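PDB 6WXU: dual oxidase maturation factor 1 from Mus musculus, which probably supports the maturation of the oxidase DUOX1 and its transport from the endoplasmic reticulum to the plasma membrane. Local coordinates for residues A83-K88 against P151-Y156; V95-G100 against I110-T115; H178-M183 against L218-F223; M209-G214 against L260-G265. All coordinates share one frame; numbering follows the deposited sequence.

Interaction 1: A83-K88 against P151-Y156; sequences ANTTYK and PDPVLY. With NAG (2-acetamido-2-deoxy-beta-D-glucopyranose), chain M.
Y87 hands its backbone carbonyl to the first turn of helix 152-159: D152 N donates to Y87 O at 3.1 Å, arriving from above the carbonyl plane, and P151 CA leans on the same oxygen. P151, at the N-cap position, starts this helix, which packs against the end of strand 77-86 in the predicted extracellular region. This inner side packs closely. The P153 ring sets its CG 3.4 Å from T85 OG1 and its CD against T86 O, while P151 CB meets Y87 CD1 at 3.8 Å. Although the CB of Y87 points away, CG stands anti to the backbone N (chi1 -176°), which swings the ring to cross P151 at a slant; its hydroxyl is hydrogen-bonded to that of Y126. Outward the contact thins. T86 OG1 gives a 3.1 Å hydrogen bond to D152 OD2 on the anti side of the carboxylate, the two chains crossing at about a right angle. D152 OD1 has a long, weak ion pair to a basic side chain of another protein chain. N84, linked through ND2 to NAG, carries its sugar away from the helix. With no N-H on P151 or P153, the D152 amide serves as the donor to Y87 O, and the T86 hydroxyl probably favours an ionised D152.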
loop_
_atom_site.group_PDB
_atom_site.type_symbol
_atom_site.label_atom_id
_atom_site.label_comp_id
_atom_site.label_asym_id
_atom_site.label_seq_id
_atom_site.Cartn_x
_atom_site.Cartn_y
_atom_site.Cartn_z
ATOM N N ALA B 83 -19.975 -21.126 18.876
ATOM C CA ALA B 83 -20.405 -21.754 17.637
ATOM C C ALA B 83 -19.286 -22.605 17.059
ATOM O O ALA B 83 -18.122 -22.479 17.440
ATOM C CB ALA B 83 -20.838 -20.709 16.607
ATOM N N ASN B 84 -19.659 -23.482 16.129
ATOM C CA ASN B 84 -18.710 -24.233 15.316
ATOM C C ASN B 84 -18.667 -23.608 13.931
ATOM O O ASN B 84 -19.690 -23.555 13.243
ATOM C CB ASN B 84 -19.109 -25.701 15.206
ATOM C CG ASN B 84 -19.318 -26.347 16.540
ATOM O OD1 ASN B 84 -18.844 -25.862 17.557
ATOM N ND2 ASN B 84 -20.033 -27.458 16.545
ATOM N N THR B 85 -17.493 -23.148 13.518
ATOM C CA THR B 85 -17.345 -22.441 12.258
ATOM C C THR B 85 -16.157 -22.989 11.483
ATOM O O THR B 85 -15.360 -23.774 11.995
ATOM C CB THR B 85 -17.159 -20.936 12.481
ATOM O OG1 THR B 85 -16.004 -20.716 13.293
ATOM C CG2 THR B 85 -18.360 -20.342 13.169
ATOM N N THR B 86 -16.051 -22.574 10.226
ATOM C CA THR B 86 -14.848 -22.844 9.463
ATOM C C THR B 86 -13.714 -21.965 9.973
ATOM O O THR B 86 -13.933 -20.974 10.671
ATOM C CB THR B 86 -15.083 -22.592 7.976
ATOM O OG1 THR B 86 -15.383 -21.208 7.767
ATOM C CG2 THR B 86 -16.242 -23.423 7.480
ATOM N N TYR B 87 -12.485 -22.333 9.628
ATOM C CA TYR B 87 -11.327 -21.622 10.143
ATOM C C TYR B 87 -10.565 -20.879 9.055
ATOM O O TYR B 87 -10.419 -19.659 9.132
ATOM C CB TYR B 87 -10.395 -22.595 10.872
ATOM C CG TYR B 87 -9.204 -21.929 11.514
ATOM C CD1 TYR B 87 -9.290 -20.644 12.013
ATOM C CD2 TYR B 87 -7.992 -22.583 11.607
ATOM C CE1 TYR B 87 -8.208 -20.034 12.590
ATOM C CE2 TYR B 87 -6.906 -21.979 12.184
ATOM C CZ TYR B 87 -7.020 -20.705 12.674
ATOM O OH TYR B 87 -5.938 -20.093 13.253
ATOM N N LYS B 88 -10.083 -21.575 8.032
ATOM C CA LYS B 88 -9.177 -20.966 7.073
ATOM C C LYS B 88 -9.456 -21.541 5.693
ATOM O O LYS B 88 -10.289 -22.433 5.527
ATOM C CB LYS B 88 -7.722 -21.193 7.475
ATOM C CG LYS B 88 -7.310 -22.644 7.443
ATOM C CD LYS B 88 -5.872 -22.809 7.861
ATOM C CE LYS B 88 -5.452 -24.260 7.807
ATOM N NZ LYS B 88 -4.040 -24.433 8.223
ATOM N N PRO B 151 -9.049 -15.508 9.759
ATOM C CA PRO B 151 -10.040 -16.584 9.706
ATOM C C PRO B 151 -11.360 -16.119 9.112
ATOM O O PRO B 151 -11.645 -14.927 9.005
ATOM C CB PRO B 151 -10.201 -16.999 11.173
ATOM C CG PRO B 151 -9.528 -15.941 11.960
ATOM C CD PRO B 151 -8.452 -15.404 11.095
ATOM N N ASP B 152 -12.176 -17.098 8.720
ATOM C CA ASP B 152 -13.383 -16.781 7.959
ATOM C C ASP B 152 -14.409 -15.999 8.766
ATOM O O ASP B 152 -14.936 -15.003 8.242
ATOM C CB ASP B 152 -13.981 -18.064 7.378
ATOM C CG ASP B 152 -13.125 -18.654 6.288
ATOM O OD1 ASP B 152 -12.098 -18.040 5.942
ATOM O OD2 ASP B 152 -13.481 -19.731 5.772
ATOM N N PRO B 153 -14.759 -16.376 10.002
ATOM C CA PRO B 153 -15.797 -15.611 10.711
ATOM C C PRO B 153 -15.383 -14.192 11.046
ATOM O O PRO B 153 -16.246 -13.306 11.107
ATOM C CB PRO B 153 -16.037 -16.441 11.976
ATOM C CG PRO B 153 -15.562 -17.797 11.631
ATOM C CD PRO B 153 -14.395 -17.593 10.745
ATOM N N VAL B 154 -14.092 -13.947 11.267
ATOM C CA VAL B 154 -13.628 -12.588 11.524
ATOM C C VAL B 154 -13.949 -11.688 10.339
ATOM O O VAL B 154 -14.445 -10.570 10.505
ATOM C CB VAL B 154 -12.124 -12.582 11.842
ATOM C CG1 VAL B 154 -11.605 -11.167 11.872
ATOM C CG2 VAL B 154 -11.866 -13.258 13.168
ATOM N N LEU B 155 -13.686 -12.169 9.124
ATOM C CA LEU B 155 -13.951 -11.367 7.935
ATOM C C LEU B 155 -15.442 -11.170 7.705
ATOM O O LEU B 155 -15.860 -10.107 7.239
ATOM C CB LEU B 155 -13.306 -12.021 6.717
ATOM C CG LEU B 155 -11.784 -12.129 6.748
ATOM C CD1 LEU B 155 -11.289 -12.998 5.622
ATOM C CD2 LEU B 155 -11.170 -10.759 6.654
ATOM N N TYR B 156 -16.253 -12.172 8.032
ATOM C CA TYR B 156 -17.702 -12.046 7.920
ATOM C C TYR B 156 -18.222 -10.916 8.798
ATOM O O TYR B 156 -18.878 -9.978 8.318
ATOM C CB TYR B 156 -18.340 -13.378 8.300
ATOM C CG TYR B 156 -19.838 -13.384 8.399
ATOM C CD1 TYR B 156 -20.625 -13.235 7.276
ATOM C CD2 TYR B 156 -20.466 -13.587 9.615
ATOM C CE1 TYR B 156 -21.991 -13.260 7.364
ATOM C CE2 TYR B 156 -21.829 -13.615 9.711
ATOM C CZ TYR B 156 -22.586 -13.453 8.584
ATOM O OH TYR B 156 -23.952 -13.480 8.671
HETATM C C1 NAG M . -20.312 -28.186 17.751
HETATM C C2 NAG M . -21.702 -27.856 18.284
HETATM C C3 NAG M . -22.001 -28.684 19.526
HETATM C C4 NAG M . -21.807 -30.164 19.232
HETATM C C5 NAG M . -20.413 -30.404 18.667
HETATM C C6 NAG M . -20.198 -31.833 18.235
HETATM C C7 NAG M . -22.948 -25.747 18.343
HETATM C C8 NAG M . -22.910 -24.295 18.704
HETATM N N2 NAG M . -21.829 -26.438 18.577
HETATM O O3 NAG M . -23.341 -28.446 19.941
HETATM O O4 NAG M . -21.969 -30.924 20.422
HETATM O O5 NAG M . -20.214 -29.589 17.503
HETATM O O6 NAG M . -21.431 -32.537 18.177
HETATM O O7 NAG M . -23.943 -26.270 17.859
#

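Interaction 2: V95-G100 against I110-T115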
loop_
_atom_site.group_PDB
_atom_site.type_symbol
_atom_site.label_atom_id
_atom_site.label_comp_id
_atom_site.label_asym_id
_atom_site.label_seq_id
_atom_site.Cartn_x
_atom_site.Cartn_y
_atom_site.Cartn_z
ATOM N N VAL B 95 -13.734 -25.555 13.475
ATOM C CA VAL B 95 -13.256 -25.311 14.827
ATOM C C VAL B 95 -14.433 -24.925 15.708
ATOM O O VAL B 95 -15.482 -24.489 15.234
ATOM C CB VAL B 95 -12.171 -24.219 14.871
ATOM C CG1 VAL B 95 -10.961 -24.656 14.098
ATOM C CG2 VAL B 95 -12.707 -22.929 14.317
ATOM N N SER B 96 -14.245 -25.089 17.013
ATOM C CA SER B 96 -15.234 -24.719 18.019
ATOM C C SER B 96 -14.705 -23.507 18.769
ATOM O O SER B 96 -13.731 -23.615 19.517
ATOM C CB SER B 96 -15.503 -25.881 18.968
ATOM O OG SER B 96 -16.448 -25.516 19.951
ATOM N N VAL B 97 -15.346 -22.355 18.578
ATOM C CA VAL B 97 -14.813 -21.078 19.015
ATOM C C VAL B 97 -15.847 -20.352 19.869
ATOM O O VAL B 97 -16.969 -20.813 20.057
ATOM C CB VAL B 97 -14.382 -20.197 17.828
ATOM C CG1 VAL B 97 -13.124 -20.737 17.214
ATOM C CG2 VAL B 97 -15.483 -20.145 16.802
ATOM N N ASP B 98 -15.435 -19.199 20.393
ATOM C CA ASP B 98 -16.274 -18.261 21.133
ATOM C C ASP B 98 -16.180 -16.920 20.418
ATOM O O ASP B 98 -15.278 -16.128 20.693
ATOM C CB ASP B 98 -15.831 -18.126 22.581
ATOM C CG ASP B 98 -16.077 -19.372 23.386
ATOM O OD1 ASP B 98 -16.498 -20.384 22.800
ATOM O OD2 ASP B 98 -15.851 -19.342 24.613
ATOM N N VAL B 99 -17.110 -16.661 19.510
ATOM C CA VAL B 99 -17.099 -15.423 18.742
ATOM C C VAL B 99 -17.738 -14.312 19.563
ATOM O O VAL B 99 -18.677 -14.540 20.329
ATOM C CB VAL B 99 -17.827 -15.619 17.398
ATOM C CG1 VAL B 99 -17.369 -14.588 16.397
ATOM C CG2 VAL B 99 -17.586 -17.010 16.869
ATOM N N GLY B 100 -17.233 -13.099 19.402
ATOM C CA GLY B 100 -17.753 -11.967 20.148
ATOM C C GLY B 100 -17.611 -10.678 19.376
ATOM O O GLY B 100 -16.744 -10.543 18.511
ATOM N N ILE B 110 -13.339 -7.511 17.185
ATOM C CA ILE B 110 -13.891 -8.838 16.949
ATOM C C ILE B 110 -12.943 -9.861 17.552
ATOM O O ILE B 110 -11.738 -9.825 17.287
ATOM C CB ILE B 110 -14.093 -9.099 15.448
ATOM C CG1 ILE B 110 -14.904 -7.971 14.820
ATOM C CG2 ILE B 110 -14.781 -10.424 15.227
ATOM C CD1 ILE B 110 -14.966 -8.045 13.341
ATOM N N THR B 111 -13.481 -10.775 18.353
ATOM C CA THR B 111 -12.676 -11.757 19.066
ATOM C C THR B 111 -13.099 -13.159 18.658
ATOM O O THR B 111 -14.262 -13.530 18.830
ATOM C CB THR B 111 -12.815 -11.596 20.579
ATOM O OG1 THR B 111 -13.896 -12.408 21.044
ATOM C CG2 THR B 111 -13.093 -10.151 20.944
ATOM N N LEU B 112 -12.156 -13.934 18.131
ATOM C CA LEU B 112 -12.342 -15.355 17.867
ATOM C C LEU B 112 -11.404 -16.120 18.788
ATOM O O LEU B 112 -10.190 -15.901 18.753
ATOM C CB LEU B 112 -12.053 -15.688 16.401
ATOM C CG LEU B 112 -12.501 -17.056 15.871
ATOM C CD1 LEU B 112 -13.940 -17.015 15.409
ATOM C CD2 LEU B 112 -11.606 -17.556 14.757
ATOM N N THR B 113 -11.955 -17.001 19.617
ATOM C CA THR B 113 -11.158 -17.733 20.595
ATOM C C THR B 113 -11.681 -19.153 20.704
ATOM O O THR B 113 -12.844 -19.354 21.054
ATOM C CB THR B 113 -11.199 -17.061 21.967
ATOM O OG1 THR B 113 -10.636 -15.749 21.880
ATOM C CG2 THR B 113 -10.417 -17.875 22.970
ATOM N N GLY B 114 -10.828 -20.131 20.420
ATOM C CA GLY B 114 -11.250 -21.514 20.504
ATOM C C GLY B 114 -11.663 -21.899 21.909
ATOM O O GLY B 114 -11.273 -21.277 22.895
ATOM N N THR B 115 -12.481 -22.946 22.001
ATOM C CA THR B 115 -12.878 -23.400 23.326
ATOM C C THR B 115 -11.712 -24.161 23.950
ATOM O O THR B 115 -11.407 -23.940 25.130
ATOM C CB THR B 115 -14.152 -24.239 23.280
ATOM O OG1 THR B 115 -14.272 -24.860 21.998
ATOM C CG2 THR B 115 -15.359 -23.366 23.526
#
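V97 and V99 share the tip of L112 across the hairpin: L112 CD1 lies 3.8 Å from V97 CG2 and 3.9 Å from V99 CG2. V99 and L112 run side by side, pointing the same way, whereas V97 crosses L112 obliquely and also brings CG1 over G114 CA. L112 reaches them because its CG is anti to the backbone N (chi1 -166°). S96 O is gripped twice by T115, by its amide N at 2.9 Å and by its hydroxyl OG1 at 2.8 Å, the latter coming in from above the carbonyl plane. Next to it D98 crosses T115 at about a right angle, with OD1 3.3 Å from CG2. Replacing D98 by an alanine would probably open a gap beside that methyl and loosen the hold on the T115 side chain. Backbone bonds fix this first shell: D98 N gives to T113 O at 2.7 Å, and G100 pairs with T111 as an antiparallel hydrogen-bonded pair, T111 N to G100 O being nearly straight (171°). Beyond lie a neighbouring strand and a helix. Strand 77-86 flanks 95-100, with T85 touching V95 and V97; helix 152-159 packs V154 on L112 and L157 on V99 and I110.

Interaction 3: H178-M183 against L218-F223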
loop_
_atom_site.group_PDB
_atom_site.type_symbol
_atom_site.label_atom_id
_atom_site.label_comp_id
_atom_site.label_asym_id
_atom_site.label_seq_id
_atom_site.Cartn_x
_atom_site.Cartn_y
_atom_site.Cartn_z
ATOM N N HIS B 178 -19.358 9.520 16.401
ATOM C CA HIS B 178 -18.714 10.825 16.306
ATOM C C HIS B 178 -19.317 11.810 17.298
ATOM O O HIS B 178 -18.597 12.478 18.050
ATOM C CB HIS B 178 -18.836 11.352 14.880
ATOM C CG HIS B 178 -18.205 12.689 14.675
ATOM N ND1 HIS B 178 -18.714 13.621 13.799
ATOM C CD2 HIS B 178 -17.103 13.250 15.223
ATOM C CE1 HIS B 178 -17.956 14.702 13.820
ATOM N NE2 HIS B 178 -16.972 14.503 14.676
ATOM N N TYR B 179 -20.643 11.896 17.332
ATOM C CA TYR B 179 -21.264 12.891 18.194
ATOM C C TYR B 179 -21.255 12.479 19.660
ATOM O O TYR B 179 -21.171 13.347 20.536
ATOM C CB TYR B 179 -22.678 13.184 17.714
ATOM C CG TYR B 179 -22.679 14.052 16.486
ATOM C CD1 TYR B 179 -22.326 15.386 16.567
ATOM C CD2 TYR B 179 -23.006 13.539 15.245
ATOM C CE1 TYR B 179 -22.313 16.185 15.456
ATOM C CE2 TYR B 179 -22.996 14.333 14.125
ATOM C CZ TYR B 179 -22.648 15.656 14.238
ATOM O OH TYR B 179 -22.634 16.463 13.130
ATOM N N ALA B 180 -21.310 11.180 19.954
ATOM C CA ALA B 180 -21.161 10.750 21.338
ATOM C C ALA B 180 -19.767 11.063 21.862
ATOM O O ALA B 180 -19.610 11.488 23.012
ATOM C CB ALA B 180 -21.461 9.260 21.459
ATOM N N SER B 181 -18.743 10.881 21.028
ATOM C CA SER B 181 -17.387 11.210 21.449
ATOM C C SER B 181 -17.225 12.707 21.670
ATOM O O SER B 181 -16.538 13.132 22.608
ATOM C CB SER B 181 -16.387 10.712 20.415
ATOM O OG SER B 181 -15.070 11.062 20.782
ATOM N N ALA B 182 -17.845 13.524 20.815
ATOM C CA ALA B 182 -17.790 14.968 21.011
ATOM C C ALA B 182 -18.434 15.376 22.329
ATOM O O ALA B 182 -17.879 16.193 23.076
ATOM C CB ALA B 182 -18.466 15.677 19.842
ATOM N N MET B 183 -19.610 14.823 22.633
ATOM C CA MET B 183 -20.262 15.133 23.901
ATOM C C MET B 183 -19.398 14.721 25.085
ATOM O O MET B 183 -19.350 15.423 26.100
ATOM C CB MET B 183 -21.623 14.446 23.978
ATOM C CG MET B 183 -22.643 14.951 22.979
ATOM S SD MET B 183 -23.082 16.674 23.222
ATOM C CE MET B 183 -22.189 17.443 21.880
ATOM N N LEU B 218 -25.189 12.254 29.723
ATOM C CA LEU B 218 -26.499 11.758 29.314
ATOM C C LEU B 218 -26.783 12.062 27.849
ATOM O O LEU B 218 -27.476 11.289 27.176
ATOM C CB LEU B 218 -27.586 12.344 30.207
ATOM C CG LEU B 218 -27.515 11.923 31.673
ATOM C CD1 LEU B 218 -28.791 12.296 32.389
ATOM C CD2 LEU B 218 -27.251 10.439 31.792
ATOM N N LEU B 219 -26.254 13.167 27.327
ATOM C CA LEU B 219 -26.417 13.444 25.904
ATOM C C LEU B 219 -25.638 12.448 25.054
ATOM O O LEU B 219 -26.096 12.058 23.975
ATOM C CB LEU B 219 -25.981 14.870 25.590
ATOM C CG LEU B 219 -27.073 15.790 25.054
ATOM C CD1 LEU B 219 -28.189 15.931 26.068
ATOM C CD2 LEU B 219 -26.484 17.138 24.710
ATOM N N ALA B 220 -24.454 12.037 25.512
ATOM C CA ALA B 220 -23.722 10.993 24.800
ATOM C C ALA B 220 -24.514 9.693 24.770
ATOM O O ALA B 220 -24.536 8.991 23.752
ATOM C CB ALA B 220 -22.357 10.771 25.442
ATOM N N LEU B 221 -25.168 9.352 25.882
ATOM C CA LEU B 221 -26.031 8.176 25.888
ATOM C C LEU B 221 -27.153 8.313 24.871
ATOM O O LEU B 221 -27.469 7.359 24.152
ATOM C CB LEU B 221 -26.618 7.945 27.275
ATOM C CG LEU B 221 -25.675 7.466 28.366
ATOM C CD1 LEU B 221 -26.491 6.813 29.448
ATOM C CD2 LEU B 221 -24.664 6.506 27.802
ATOM N N PHE B 222 -27.779 9.489 24.810
ATOM C CA PHE B 222 -28.856 9.699 23.849
ATOM C C PHE B 222 -28.366 9.540 22.417
ATOM O O PHE B 222 -29.073 8.984 21.571
ATOM C CB PHE B 222 -29.477 11.080 24.041
ATOM C CG PHE B 222 -30.315 11.524 22.883
ATOM C CD1 PHE B 222 -31.598 11.037 22.715
ATOM C CD2 PHE B 222 -29.821 12.427 21.956
ATOM C CE1 PHE B 222 -32.368 11.441 21.649
ATOM C CE2 PHE B 222 -30.589 12.830 20.888
ATOM C CZ PHE B 222 -31.864 12.338 20.735
ATOM N N PHE B 223 -27.166 10.033 22.123
ATOM C CA PHE B 223 -26.644 9.921 20.765
ATOM C C PHE B 223 -26.363 8.472 20.397
ATOM O O PHE B 223 -26.715 8.025 19.302
ATOM C CB PHE B 223 -25.384 10.763 20.606
ATOM C CG PHE B 223 -25.662 12.177 20.220
ATOM C CD1 PHE B 223 -26.083 12.481 18.945
ATOM C CD2 PHE B 223 -25.511 13.198 21.132
ATOM C CE1 PHE B 223 -26.347 13.777 18.587
ATOM C CE2 PHE B 223 -25.773 14.497 20.777
ATOM C CZ PHE B 223 -26.191 14.786 19.505
#
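F223 offers one face of its ring to the CB of Y179, which sits 3.9 Å from the ring centroid and only 20° off the normal, a CH-pi contact. The two aromatic planes are near parallel, but the rings are slid so far apart, centroids 5.7 Å from each other, that they barely overlap; Y179 meets its partner with its stem. At the CD2/CE2 side of F223 comes M183, whose CG touches F223 CD2 at 3.8 Å. The M183 chain bends at chi2 (-64°) and chi3 (105°), bringing SD within 3.7 Å of L219 CD2 and obliquely beside the F223 ring as a Met-aromatic contact. These larger groups flank an alanine pair that lets the backbones close up: A180 and A220 have their CA atoms 4.3 Å apart, and A220 CB meets A180 O at 3.7 Å. Helices 170-199 and 203-224 thus form an antiparallel helical hairpin, the two short segments almost exactly opposed in direction with axes 8.2 Å from each other. A serine replacing F223 would probably leave Y179 CB and M183 CG facing a gap, with the methionine freer to turn. Further out, the Y179 hydroxyl is hydrogen-bonded to a polar side chain of another protein chain.

Interaction 4: M209-G214 against L260-G265; sequences MLLATG and LCILLG
L210 and L211 carry the apolar contact from one helix, I262 and L264 from the other. L211 sets CD2 4.0 Å from I262 CG2; L210 lays CD1 obliquely against L264 CB at 4.0 Å. On C261, SG stands anti to the carbonyl carbon, beside the backbone N (chi1 -64°), which brings it to T213 CG2. A second kind of contact is side chain on backbone. C261 points its CB toward helix 203-224, 3.7 Å from L210 O, and L211 CD2 lies 3.4 Å from I262 O. G214 CA receives I262 CG1 at 3.9 Å, and G265 CA takes L210 CB on the opposite helix; at both glycines the neighbour's side chain lies directly on CA, with no side chain between. Hydrogen bonding stays within each helix. T213 OG1 returns to M209 O at 2.9 Å, approaching from the opposite face of that carbonyl to T213 N, so the hydroxyl is satisfied locally. The segments run nearly antiparallel, crossing at -161° with axes 7.3 Å apart. C261 and G265, one turn apart, make a small-xxx-small pattern, the kind of face by which transmembrane helices pack closely, consistent with the membrane spans predicted here.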
loop_
_atom_site.group_PDB
_atom_site.type_symbol
_atom_site.label_atom_id
_atom_site.label_comp_id
_atom_site.label_asym_id
_atom_site.label_seq_id
_atom_site.Cartn_x
_atom_site.Cartn_y
_atom_site.Cartn_z
ATOM N N MET B 209 -21.446 23.722 37.266
ATOM C CA MET B 209 -20.674 23.013 36.254
ATOM C C MET B 209 -20.761 21.505 36.435
ATOM O O MET B 209 -20.578 20.759 35.467
ATOM C CB MET B 209 -19.217 23.463 36.278
ATOM C CG MET B 209 -19.022 24.898 35.864
ATOM S SD MET B 209 -19.500 25.228 34.160
ATOM C CE MET B 209 -18.136 24.475 33.289
ATOM N N LEU B 210 -21.037 21.034 37.653
ATOM C CA LEU B 210 -21.258 19.601 37.832
ATOM C C LEU B 210 -22.496 19.136 37.071
ATOM O O LEU B 210 -22.504 18.043 36.487
ATOM C CB LEU B 210 -21.381 19.263 39.316
ATOM C CG LEU B 210 -20.065 19.234 40.091
ATOM C CD1 LEU B 210 -20.304 18.874 41.541
ATOM C CD2 LEU B 210 -19.110 18.255 39.452
ATOM N N LEU B 211 -23.550 19.954 37.060
ATOM C CA LEU B 211 -24.748 19.608 36.304
ATOM C C LEU B 211 -24.448 19.475 34.817
ATOM O O LEU B 211 -24.995 18.597 34.144
ATOM C CB LEU B 211 -25.836 20.652 36.535
ATOM C CG LEU B 211 -26.599 20.547 37.848
ATOM C CD1 LEU B 211 -27.588 21.683 37.961
ATOM C CD2 LEU B 211 -27.315 19.223 37.918
ATOM N N ALA B 212 -23.589 20.342 34.282
ATOM C CA ALA B 212 -23.205 20.218 32.881
ATOM C C ALA B 212 -22.382 18.961 32.650
ATOM O O ALA B 212 -22.567 18.266 31.643
ATOM C CB ALA B 212 -22.432 21.456 32.440
ATOM N N THR B 213 -21.470 18.651 33.572
ATOM C CA THR B 213 -20.700 17.418 33.467
ATOM C C THR B 213 -21.608 16.199 33.392
ATOM O O THR B 213 -21.284 15.226 32.704
ATOM C CB THR B 213 -19.741 17.302 34.650
ATOM O OG1 THR B 213 -18.905 18.463 34.697
ATOM C CG2 THR B 213 -18.869 16.078 34.513
ATOM N N GLY B 214 -22.745 16.233 34.080
ATOM C CA GLY B 214 -23.689 15.134 34.007
ATOM C C GLY B 214 -24.554 15.146 32.762
ATOM O O GLY B 214 -24.813 14.098 32.155
ATOM N N LEU B 260 -24.741 10.498 38.916
ATOM C CA LEU B 260 -24.005 10.921 40.102
ATOM C C LEU B 260 -23.640 12.398 40.026
ATOM O O LEU B 260 -23.836 13.145 40.992
ATOM C CB LEU B 260 -22.750 10.070 40.273
ATOM C CG LEU B 260 -21.817 10.520 41.395
ATOM C CD1 LEU B 260 -22.520 10.395 42.725
ATOM C CD2 LEU B 260 -20.533 9.717 41.385
ATOM N N CYS B 261 -23.094 12.836 38.891
ATOM C CA CYS B 261 -22.738 14.243 38.738
ATOM C C CYS B 261 -23.966 15.136 38.839
ATOM O O CYS B 261 -23.908 16.217 39.436
ATOM C CB CYS B 261 -22.027 14.470 37.406
ATOM S SG CYS B 261 -20.448 13.631 37.242
ATOM N N ILE B 262 -25.085 14.708 38.257
ATOM C CA ILE B 262 -26.302 15.509 38.340
ATOM C C ILE B 262 -26.771 15.617 39.783
ATOM O O ILE B 262 -27.179 16.692 40.243
ATOM C CB ILE B 262 -27.389 14.921 37.425
ATOM C CG1 ILE B 262 -27.059 15.229 35.968
ATOM C CG2 ILE B 262 -28.753 15.464 37.792
ATOM C CD1 ILE B 262 -28.132 14.825 35.013
ATOM N N LEU B 263 -26.702 14.513 40.528
ATOM C CA LEU B 263 -27.114 14.546 41.925
ATOM C C LEU B 263 -26.222 15.466 42.745
ATOM O O LEU B 263 -26.713 16.229 43.585
ATOM C CB LEU B 263 -27.106 13.135 42.503
ATOM C CG LEU B 263 -27.418 13.040 43.992
ATOM C CD1 LEU B 263 -28.776 13.646 44.278
ATOM C CD2 LEU B 263 -27.361 11.597 44.455
ATOM N N LEU B 264 -24.908 15.418 42.515
ATOM C CA LEU B 264 -24.003 16.292 43.256
ATOM C C LEU B 264 -24.264 17.755 42.933
ATOM O O LEU B 264 -24.268 18.605 43.832
ATOM C CB LEU B 264 -22.552 15.934 42.953
ATOM C CG LEU B 264 -22.072 14.588 43.480
ATOM C CD1 LEU B 264 -20.582 14.451 43.269
ATOM C CD2 LEU B 264 -22.427 14.446 44.942
ATOM N N GLY B 265 -24.477 18.072 41.656
ATOM C CA GLY B 265 -24.788 19.444 41.293
ATOM C C GLY B 265 -26.055 19.951 41.954
ATOM O O GLY B 265 -26.097 21.077 42.458
#

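How the interactions relate
Interactions 1 and 2 share one sheet, in the part predicted to be extracellular: their centres lie 9 Å apart, and strands 77-86 and 94-103 join them through probable backbone hydrogen bonds, V95 N to T85 O at 2.8 Å and V97 N to A83 O at 3.0 Å. Interactions 3 and 4 both use helix 203-224; their centres are 16 Å apart and L218 CD1 touches I262 CD1 at 3.7 Å. Between the pairs there is no touch, the nearest atoms of interactions 2 and 3 being about 18 Å apart. The NAG carried by N84 is attached in interaction 1, and the side chain of S96 in interaction 2 is about 5 Å from a bound NAG, whereas the residues around the bound phospholipid, such as T29 and L68, lie in none of the four contacts.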